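Side-chain contacts in Serine/threonine protein phosphatase Stp1 (Streptococcus agalactiae, PDB 2PK0), which removes phosphate from phosphorylated serine and threonine residues of proteins, as a PP2C-family phosphatase with bound magnesium ions, probably in bacterial signalling: residues T227-R232 / D236-A241; Y191-S196 / T210-E215. All coordinates share one frame; numbering follows the deposited sequence.

Contact 1 (T227-R232 / D236-A241); sequences TLANHR and DNITVA. With MG (magnesium ion), chain F.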
ATOM      1  N   THR A 227     -11.067  13.460  -2.996  1.00 36.03           N
ATOM      2  CA  THR A 227     -11.925  14.408  -3.714  1.00 33.19           C
ATOM      3  C   THR A 227     -11.227  14.836  -4.991  1.00 32.84           C
ATOM      4  O   THR A 227     -11.803  14.742  -6.074  1.00 33.02           O
ATOM      5  CB  THR A 227     -12.232  15.652  -2.851  1.00 34.82           C
ATOM      6  OG1 THR A 227     -12.950  15.249  -1.680  1.00 37.10           O
ATOM      7  CG2 THR A 227     -13.070  16.682  -3.614  1.00 32.46           C
ATOM      8  N   LEU A 228      -9.964  15.246  -4.862  1.00 31.62           N
ATOM      9  CA  LEU A 228      -9.135  15.582  -6.022  1.00 32.79           C
ATOM     10  C   LEU A 228      -8.941  14.414  -6.992  1.00 32.42           C
ATOM     11  O   LEU A 228      -8.995  14.607  -8.200  1.00 33.12           O
ATOM     12  CB  LEU A 228      -7.768  16.122  -5.580  1.00 32.58           C
ATOM     13  CG  LEU A 228      -6.906  16.686  -6.710  1.00 32.88           C
ATOM     14  CD1 LEU A 228      -7.668  17.753  -7.496  1.00 30.80           C
ATOM     15  CD2 LEU A 228      -5.581  17.222  -6.193  1.00 33.18           C
ATOM     16  N   ALA A 229      -8.747  13.209  -6.461  1.00 30.92           N
ATOM     17  CA  ALA A 229      -8.589  12.042  -7.305  1.00 29.92           C
ATOM     18  C   ALA A 229      -9.867  11.749  -8.078  1.00 31.10           C
ATOM     19  O   ALA A 229      -9.825  11.317  -9.229  1.00 31.23           O
ATOM     20  CB  ALA A 229      -8.148  10.852  -6.488  1.00 28.19           C
ATOM     21  N   ASN A 230     -11.003  12.015  -7.447  1.00 32.92           N
ATOM     22  CA  ASN A 230     -12.289  11.895  -8.122  1.00 33.34           C
ATOM     23  C   ASN A 230     -12.470  12.971  -9.194  1.00 34.84           C
ATOM     24  O   ASN A 230     -12.948  12.659 -10.297  1.00 34.50           O
ATOM     25  CB  ASN A 230     -13.438  11.916  -7.103  1.00 31.67           C
ATOM     26  CG  ASN A 230     -13.590  10.592  -6.374  1.00 31.04           C
ATOM     27  OD1 ASN A 230     -13.428   9.537  -6.979  1.00 31.95           O
ATOM     28  ND2 ASN A 230     -13.904  10.636  -5.081  1.00 28.32           N
ATOM     29  N   HIS A 231     -12.072  14.212  -8.879  1.00 34.55           N
ATOM     30  CA  HIS A 231     -12.167  15.320  -9.822  1.00 37.25           C
ATOM     31  C   HIS A 231     -11.316  15.061 -11.040  1.00 38.27           C
ATOM     32  O   HIS A 231     -11.726  15.358 -12.144  1.00 43.66           O
ATOM     33  CB  HIS A 231     -11.749  16.656  -9.204  1.00 43.34           C
ATOM     34  CG  HIS A 231     -12.839  17.338  -8.432  1.00 46.80           C
ATOM     35  ND1 HIS A 231     -14.091  17.574  -8.959  1.00 49.55           N
ATOM     36  CD2 HIS A 231     -12.858  17.851  -7.179  1.00 47.77           C
ATOM     37  CE1 HIS A 231     -14.840  18.188  -8.059  1.00 49.15           C
ATOM     38  NE2 HIS A 231     -14.116  18.364  -6.968  1.00 49.77           N
ATOM     39  N   ARG A 232     -10.144  14.476 -10.848  1.00 38.59           N
ATOM     40  CA  ARG A 232      -9.299  14.073 -11.970  1.00 36.71           C
ATOM     41  C   ARG A 232      -9.842  12.899 -12.770  1.00 35.62           C
ATOM     42  O   ARG A 232      -9.336  12.612 -13.848  1.00 37.88           O
ATOM     43  CB  ARG A 232      -7.896  13.719 -11.488  1.00 38.27           C
ATOM     44  CG  ARG A 232      -7.154  14.868 -10.844  1.00 40.57           C
ATOM     45  CD  ARG A 232      -6.869  15.994 -11.806  1.00 43.38           C
ATOM     46  NE  ARG A 232      -6.168  17.085 -11.126  1.00 47.51           N
ATOM     47  CZ  ARG A 232      -4.848  17.132 -10.953  1.00 48.21           C
ATOM     48  NH1 ARG A 232      -4.295  18.163 -10.323  1.00 47.76           N
ATOM     49  NH2 ARG A 232      -4.078  16.144 -11.413  1.00 47.80           N
ATOM     50  N   ASP A 236     -10.619   4.470 -10.652  1.00 29.94           N
ATOM     51  CA  ASP A 236     -10.314   3.269  -9.904  1.00 30.31           C
ATOM     52  C   ASP A 236     -10.597   3.572  -8.448  1.00 31.25           C
ATOM     53  O   ASP A 236     -10.771   4.732  -8.094  1.00 33.90           O
ATOM     54  CB  ASP A 236      -8.848   2.877 -10.128  1.00 30.21           C
ATOM     55  CG  ASP A 236      -8.491   1.515  -9.543  1.00 32.40           C
ATOM     56  OD1 ASP A 236      -9.362   0.780  -9.030  1.00 34.31           O
ATOM     57  OD2 ASP A 236      -7.297   1.165  -9.566  1.00 34.23           O
ATOM     58  N   ASN A 237     -10.680   2.527  -7.625  1.00 32.15           N
ATOM     59  CA  ASN A 237     -10.787   2.669  -6.183  1.00 31.66           C
ATOM     60  C   ASN A 237      -9.577   3.404  -5.639  1.00 30.65           C
ATOM     61  O   ASN A 237      -8.455   3.123  -6.037  1.00 31.05           O
ATOM     62  CB  ASN A 237     -10.885   1.302  -5.509  1.00 30.20           C
ATOM     63  CG  ASN A 237     -11.987   0.432  -6.079  1.00 29.96           C
ATOM     64  OD1 ASN A 237     -11.818  -0.784  -6.207  1.00 29.86           O
ATOM     65  ND2 ASN A 237     -13.129   1.034  -6.394  1.00 28.67           N
ATOM     66  N   ILE A 238      -9.814   4.368  -4.755  1.00 30.16           N
ATOM     67  CA  ILE A 238      -8.735   5.154  -4.146  1.00 28.37           C
ATOM     68  C   ILE A 238      -8.681   4.814  -2.679  1.00 28.67           C
ATOM     69  O   ILE A 238      -9.722   4.761  -2.031  1.00 30.86           O
ATOM     70  CB  ILE A 238      -9.039   6.627  -4.230  1.00 25.77           C
ATOM     71  CG1 ILE A 238      -9.721   6.946  -5.561  1.00 24.74           C
ATOM     72  CG2 ILE A 238      -7.795   7.411  -4.034  1.00 25.34           C
ATOM     73  CD1 ILE A 238     -10.619   8.165  -5.501  1.00 23.11           C
ATOM     74  N   THR A 239      -7.486   4.575  -2.145  1.00 29.78           N
ATOM     75  CA  THR A 239      -7.342   4.121  -0.762  1.00 30.58           C
ATOM     76  C   THR A 239      -6.026   4.622  -0.220  1.00 31.79           C
ATOM     77  O   THR A 239      -4.994   4.389  -0.832  1.00 33.52           O
ATOM     78  CB  THR A 239      -7.405   2.589  -0.680  1.00 32.24           C
ATOM     79  OG1 THR A 239      -8.746   2.164  -0.972  1.00 35.08           O
ATOM     80  CG2 THR A 239      -7.053   2.102   0.701  1.00 33.33           C
ATOM     81  N   VAL A 240      -6.062   5.366   0.892  1.00 30.17           N
ATOM     82  CA  VAL A 240      -4.867   6.051   1.389  1.00 26.02           C
ATOM     83  C   VAL A 240      -4.692   5.908   2.904  1.00 27.13           C
ATOM     84  O   VAL A 240      -5.644   6.093   3.670  1.00 28.79           O
ATOM     85  CB  VAL A 240      -4.860   7.579   1.018  1.00 23.76           C
ATOM     86  CG1 VAL A 240      -3.501   8.199   1.274  1.00 22.52           C
ATOM     87  CG2 VAL A 240      -5.228   7.813  -0.432  1.00 22.71           C
ATOM     88  N   ALA A 241      -3.481   5.558   3.333  1.00 27.03           N
ATOM     89  CA  ALA A 241      -3.083   5.730   4.732  1.00 25.75           C
ATOM     90  C   ALA A 241      -2.083   6.867   4.839  1.00 25.87           C
ATOM     91  O   ALA A 241      -1.068   6.887   4.128  1.00 27.68           O
ATOM     92  CB  ALA A 241      -2.472   4.473   5.275  1.00 24.05           C
TER
HETATM   93 MG    MG F 502      -6.305  -0.156  -8.194  1.00 28.75          MG
HETATM   94  O   HOH W   1      -7.879  -1.671  -8.358  1.00 11.26           O
HETATM   95  O   HOH W   2      -7.269   0.391  -6.339  1.00 29.17           O
HETATM   96  O   HOH W   3      -5.598  -1.365  -9.836  1.00 23.76           O
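I238, the first residue of its strand, reaches the last turn of the preceding helix with a single methyl group. Its CD1 meets A229 CB at 3.8 Å and passes N230 OD1 at 3.5 Å, and these two neighbours make up the whole contact between 227-232 and 236-241. With chi2 extended (153°), the isoleucine carries CD1 away from its own backbone and against the helix. The tight part is the buried A229-I238 pair: alanine's small side chain lets the helix come close to the strand, while the longer, beta-branched isoleucine suits a strand position and spans what remains. N230 forms the looser side. It is partly exposed and crosses I238 at a slant, its amide lying beside the methyl without bonding to it; OD1 instead takes a weak hydrogen bond from Q16 N. R232 turns away to a salt bridge with D207. The strand segment also leads from the metal centre. D236 OD2 binds a magnesium ion at 2.1 Å, a site shared with D41 and D197, and D236 OD1 accepts a hydrogen bond from a metal-bound water. I238 also packs on I226 of helix 218-231, A229 rests on L203, strand 238-245 runs between strands 6-13 and 191-195, and the end of helix 218-231 packs against its first residue.

Contact 2 (Y191-S196 / T210-E215); sequences YLVVNS and TVLTQE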
ATOM      1  N   TYR A 191       5.322  13.165   6.246  1.00 32.38           N
ATOM      2  CA  TYR A 191       4.073  12.454   6.030  1.00 30.44           C
ATOM      3  C   TYR A 191       4.436  11.172   5.312  1.00 30.85           C
ATOM      4  O   TYR A 191       4.997  11.220   4.213  1.00 30.59           O
ATOM      5  CB  TYR A 191       3.109  13.238   5.134  1.00 31.71           C
ATOM      6  CG  TYR A 191       2.591  14.557   5.693  1.00 31.48           C
ATOM      7  CD1 TYR A 191       1.414  14.610   6.419  1.00 29.87           C
ATOM      8  CD2 TYR A 191       3.272  15.745   5.468  1.00 32.86           C
ATOM      9  CE1 TYR A 191       0.938  15.793   6.923  1.00 30.04           C
ATOM     10  CE2 TYR A 191       2.801  16.947   5.968  1.00 32.15           C
ATOM     11  CZ  TYR A 191       1.637  16.961   6.703  1.00 32.18           C
ATOM     12  OH  TYR A 191       1.169  18.153   7.208  1.00 31.39           O
ATOM     13  N   LEU A 192       4.155  10.031   5.931  1.00 28.52           N
ATOM     14  CA  LEU A 192       4.181   8.773   5.210  1.00 25.59           C
ATOM     15  C   LEU A 192       2.894   8.733   4.422  1.00 26.38           C
ATOM     16  O   LEU A 192       1.820   9.027   4.972  1.00 25.26           O
ATOM     17  CB  LEU A 192       4.213   7.572   6.162  1.00 26.44           C
ATOM     18  CG  LEU A 192       4.457   6.212   5.486  1.00 25.53           C
ATOM     19  CD1 LEU A 192       5.807   6.190   4.774  1.00 21.00           C
ATOM     20  CD2 LEU A 192       4.367   5.102   6.491  1.00 24.93           C
ATOM     21  N   VAL A 193       2.987   8.380   3.136  1.00 23.89           N
ATOM     22  CA  VAL A 193       1.814   8.275   2.301  1.00 22.92           C
ATOM     23  C   VAL A 193       1.722   6.869   1.713  1.00 25.84           C
ATOM     24  O   VAL A 193       2.487   6.495   0.837  1.00 27.30           O
ATOM     25  CB  VAL A 193       1.832   9.315   1.167  1.00 23.30           C
ATOM     26  CG1 VAL A 193       0.515   9.268   0.347  1.00 23.75           C
ATOM     27  CG2 VAL A 193       2.058  10.712   1.716  1.00 21.25           C
ATOM     28  N   VAL A 194       0.784   6.080   2.207  1.00 25.99           N
ATOM     29  CA  VAL A 194       0.589   4.746   1.678  1.00 24.74           C
ATOM     30  C   VAL A 194      -0.687   4.751   0.834  1.00 26.35           C
ATOM     31  O   VAL A 194      -1.751   5.117   1.326  1.00 24.69           O
ATOM     32  CB  VAL A 194       0.475   3.710   2.825  1.00 23.46           C
ATOM     33  CG1 VAL A 194       0.389   2.312   2.259  1.00 20.45           C
ATOM     34  CG2 VAL A 194       1.664   3.814   3.775  1.00 19.89           C
ATOM     35  N   ASN A 195      -0.587   4.361  -0.432  1.00 27.29           N
ATOM     36  CA  ASN A 195      -1.764   4.393  -1.305  1.00 27.60           C
ATOM     37  C   ASN A 195      -1.873   3.287  -2.386  1.00 28.91           C
ATOM     38  O   ASN A 195      -0.879   2.679  -2.801  1.00 30.33           O
ATOM     39  CB  ASN A 195      -1.914   5.767  -1.946  1.00 25.77           C
ATOM     40  CG  ASN A 195      -0.775   6.095  -2.851  1.00 25.52           C
ATOM     41  OD1 ASN A 195      -0.836   5.850  -4.050  1.00 29.08           O
ATOM     42  ND2 ASN A 195       0.286   6.634  -2.290  1.00 27.93           N
ATOM     43  N   SER A 196      -3.096   3.057  -2.851  1.00 27.63           N
ATOM     44  CA  SER A 196      -3.343   2.141  -3.959  1.00 29.21           C
ATOM     45  C   SER A 196      -3.206   2.989  -5.197  1.00 31.38           C
ATOM     46  O   SER A 196      -3.147   4.216  -5.082  1.00 34.26           O
ATOM     47  CB  SER A 196      -4.750   1.555  -3.884  1.00 27.28           C
ATOM     48  OG  SER A 196      -5.722   2.582  -3.933  1.00 27.41           O
ATOM     49  N   THR A 210       1.244  19.022  -2.319  1.00 30.93           N
ATOM     50  CA  THR A 210       0.499  20.265  -2.203  1.00 31.10           C
ATOM     51  C   THR A 210      -0.656  20.156  -1.215  1.00 33.68           C
ATOM     52  O   THR A 210      -0.859  21.058  -0.397  1.00 37.83           O
ATOM     53  CB  THR A 210       0.002  20.694  -3.588  1.00 31.36           C
ATOM     54  OG1 THR A 210       1.106  21.250  -4.302  1.00 32.86           O
ATOM     55  CG2 THR A 210      -1.162  21.714  -3.523  1.00 31.57           C
ATOM     56  N   VAL A 211      -1.390  19.045  -1.266  1.00 31.79           N
ATOM     57  CA  VAL A 211      -2.571  18.880  -0.427  1.00 31.35           C
ATOM     58  C   VAL A 211      -2.155  18.817   1.037  1.00 33.65           C
ATOM     59  O   VAL A 211      -2.784  19.408   1.913  1.00 35.11           O
ATOM     60  CB  VAL A 211      -3.370  17.619  -0.811  1.00 30.40           C
ATOM     61  CG1 VAL A 211      -4.435  17.308   0.225  1.00 27.92           C
ATOM     62  CG2 VAL A 211      -4.012  17.774  -2.179  1.00 26.84           C
ATOM     63  N   LEU A 212      -1.030  18.165   1.283  1.00 36.50           N
ATOM     64  CA  LEU A 212      -0.593  17.917   2.640  1.00 36.61           C
ATOM     65  C   LEU A 212       0.117  19.103   3.266  1.00 40.60           C
ATOM     66  O   LEU A 212       0.380  19.088   4.461  1.00 40.82           O
ATOM     67  CB  LEU A 212       0.302  16.690   2.671  1.00 34.99           C
ATOM     68  CG  LEU A 212      -0.265  15.365   2.147  1.00 34.01           C
ATOM     69  CD1 LEU A 212       0.797  14.297   2.323  1.00 31.57           C
ATOM     70  CD2 LEU A 212      -1.575  14.976   2.860  1.00 32.08           C
ATOM     71  N   THR A 213       0.408  20.136   2.467  1.00 45.84           N
ATOM     72  CA  THR A 213       1.133  21.323   2.957  1.00 48.24           C
ATOM     73  C   THR A 213       0.270  22.352   3.637  1.00 47.09           C
ATOM     74  O   THR A 213       0.784  23.248   4.276  1.00 51.88           O
ATOM     75  CB  THR A 213       1.937  22.038   1.851  1.00 51.40           C
ATOM     76  OG1 THR A 213       3.160  22.550   2.414  1.00 52.76           O
ATOM     77  CG2 THR A 213       1.118  23.159   1.157  1.00 49.34           C
ATOM     78  N   GLN A 214      -1.038  22.195   3.542  1.00 47.37           N
ATOM     79  CA  GLN A 214      -1.970  23.139   4.110  1.00 46.83           C
ATOM     80  C   GLN A 214      -1.990  23.065   5.628  1.00 49.33           C
ATOM     81  O   GLN A 214      -1.382  22.183   6.241  1.00 50.78           O
ATOM     82  CB  GLN A 214      -3.373  22.824   3.598  1.00 47.58           C
ATOM     83  CG  GLN A 214      -3.517  22.686   2.089  1.00 46.75           C
ATOM     84  CD  GLN A 214      -4.950  22.364   1.698  1.00 49.47           C
ATOM     85  OE1 GLN A 214      -5.386  21.197   1.727  1.00 50.57           O
ATOM     86  NE2 GLN A 214      -5.701  23.404   1.334  1.00 49.74           N
ATOM     87  N   GLU A 215      -2.691  24.004   6.239  1.00 50.88           N
ATOM     88  CA  GLU A 215      -2.968  23.916   7.657  1.00 52.27           C
ATOM     89  C   GLU A 215      -4.415  23.477   7.779  1.00 48.16           C
ATOM     90  O   GLU A 215      -5.338  24.290   7.744  1.00 45.44           O
ATOM     91  CB  GLU A 215      -2.689  25.245   8.370  1.00 55.31           C
ATOM     92  CG  GLU A 215      -1.185  25.502   8.611  1.00 59.58           C
ATOM     93  CD  GLU A 215      -0.911  26.705   9.518  1.00 61.22           C
ATOM     94  OE1 GLU A 215      -1.773  27.016  10.373  1.00 64.05           O
ATOM     95  OE2 GLU A 215       0.169  27.333   9.376  1.00 63.29           O
TER
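The ring of Y191 lies flat over the side chain of L212, which is turned to run along it in the opposite direction. L212 CB sits almost under the middle of the ring, 4.1 Å from its centroid and only 7° off the ring normal, a CH-pi contact made over the face. From there the leucine extends back toward the strand: with CA and CD1 anti about chi2 (-178°), CD1 ends 3.8 Å from Y191 CB, by the root of the tyrosine. The tyrosine meanwhile points the other way, carrying its hydroxyl (OH) to 3.0 Å from L212 O. The ring stands nearly perpendicular to the plane of its CA, CB and CG atoms (chi2 -91°), which presents a broad face to the helix. The same leucine methyl has a second neighbour two residues along the strand, V193 CG2, at 3.8 Å; here the branches meet at an angle. Thus one CD1 rests against both the base of a tyrosine and a valine on the same face of the strand. Each residue type suits its place: leucine is long enough to reach the sheet from the helix, valine offers a compact branched surface beside it, and tyrosine, partly exposed, covers the leucine while bringing its hydroxyl near the backbone carbonyl of L212. That oxygen accepts a hydrogen bond from K221 NZ. Strand 191-195 lies between strands 125-130 and 238-245, the Y191 ring also meets that of Y244, its side chain touches L218, and helix 205-212 packs through V211 on helix 218-231.

How the contacts relate
Contacts 1 and 2 lie with their centres about 12 Å apart on one five-stranded antiparallel sheet of the PP2C fold. Contact 2 comes first along the chain and is complete before contact 1 begins; helices 205-212 and 218-231 follow each other between strands 191-195 and 238-245. These strands are neighbours, joined by probable backbone hydrogen bonds from A241 N to V194 O (2.7 Å) and from S196 N to T239 O (3.1 Å). The two successive helices therefore lean on two adjacent strands. The strand segment of contact 1 begins with the magnesium ligand D236, while D197, another ligand of that ion, directly follows the strand segment of contact 2, so both strands lead to the metal centre.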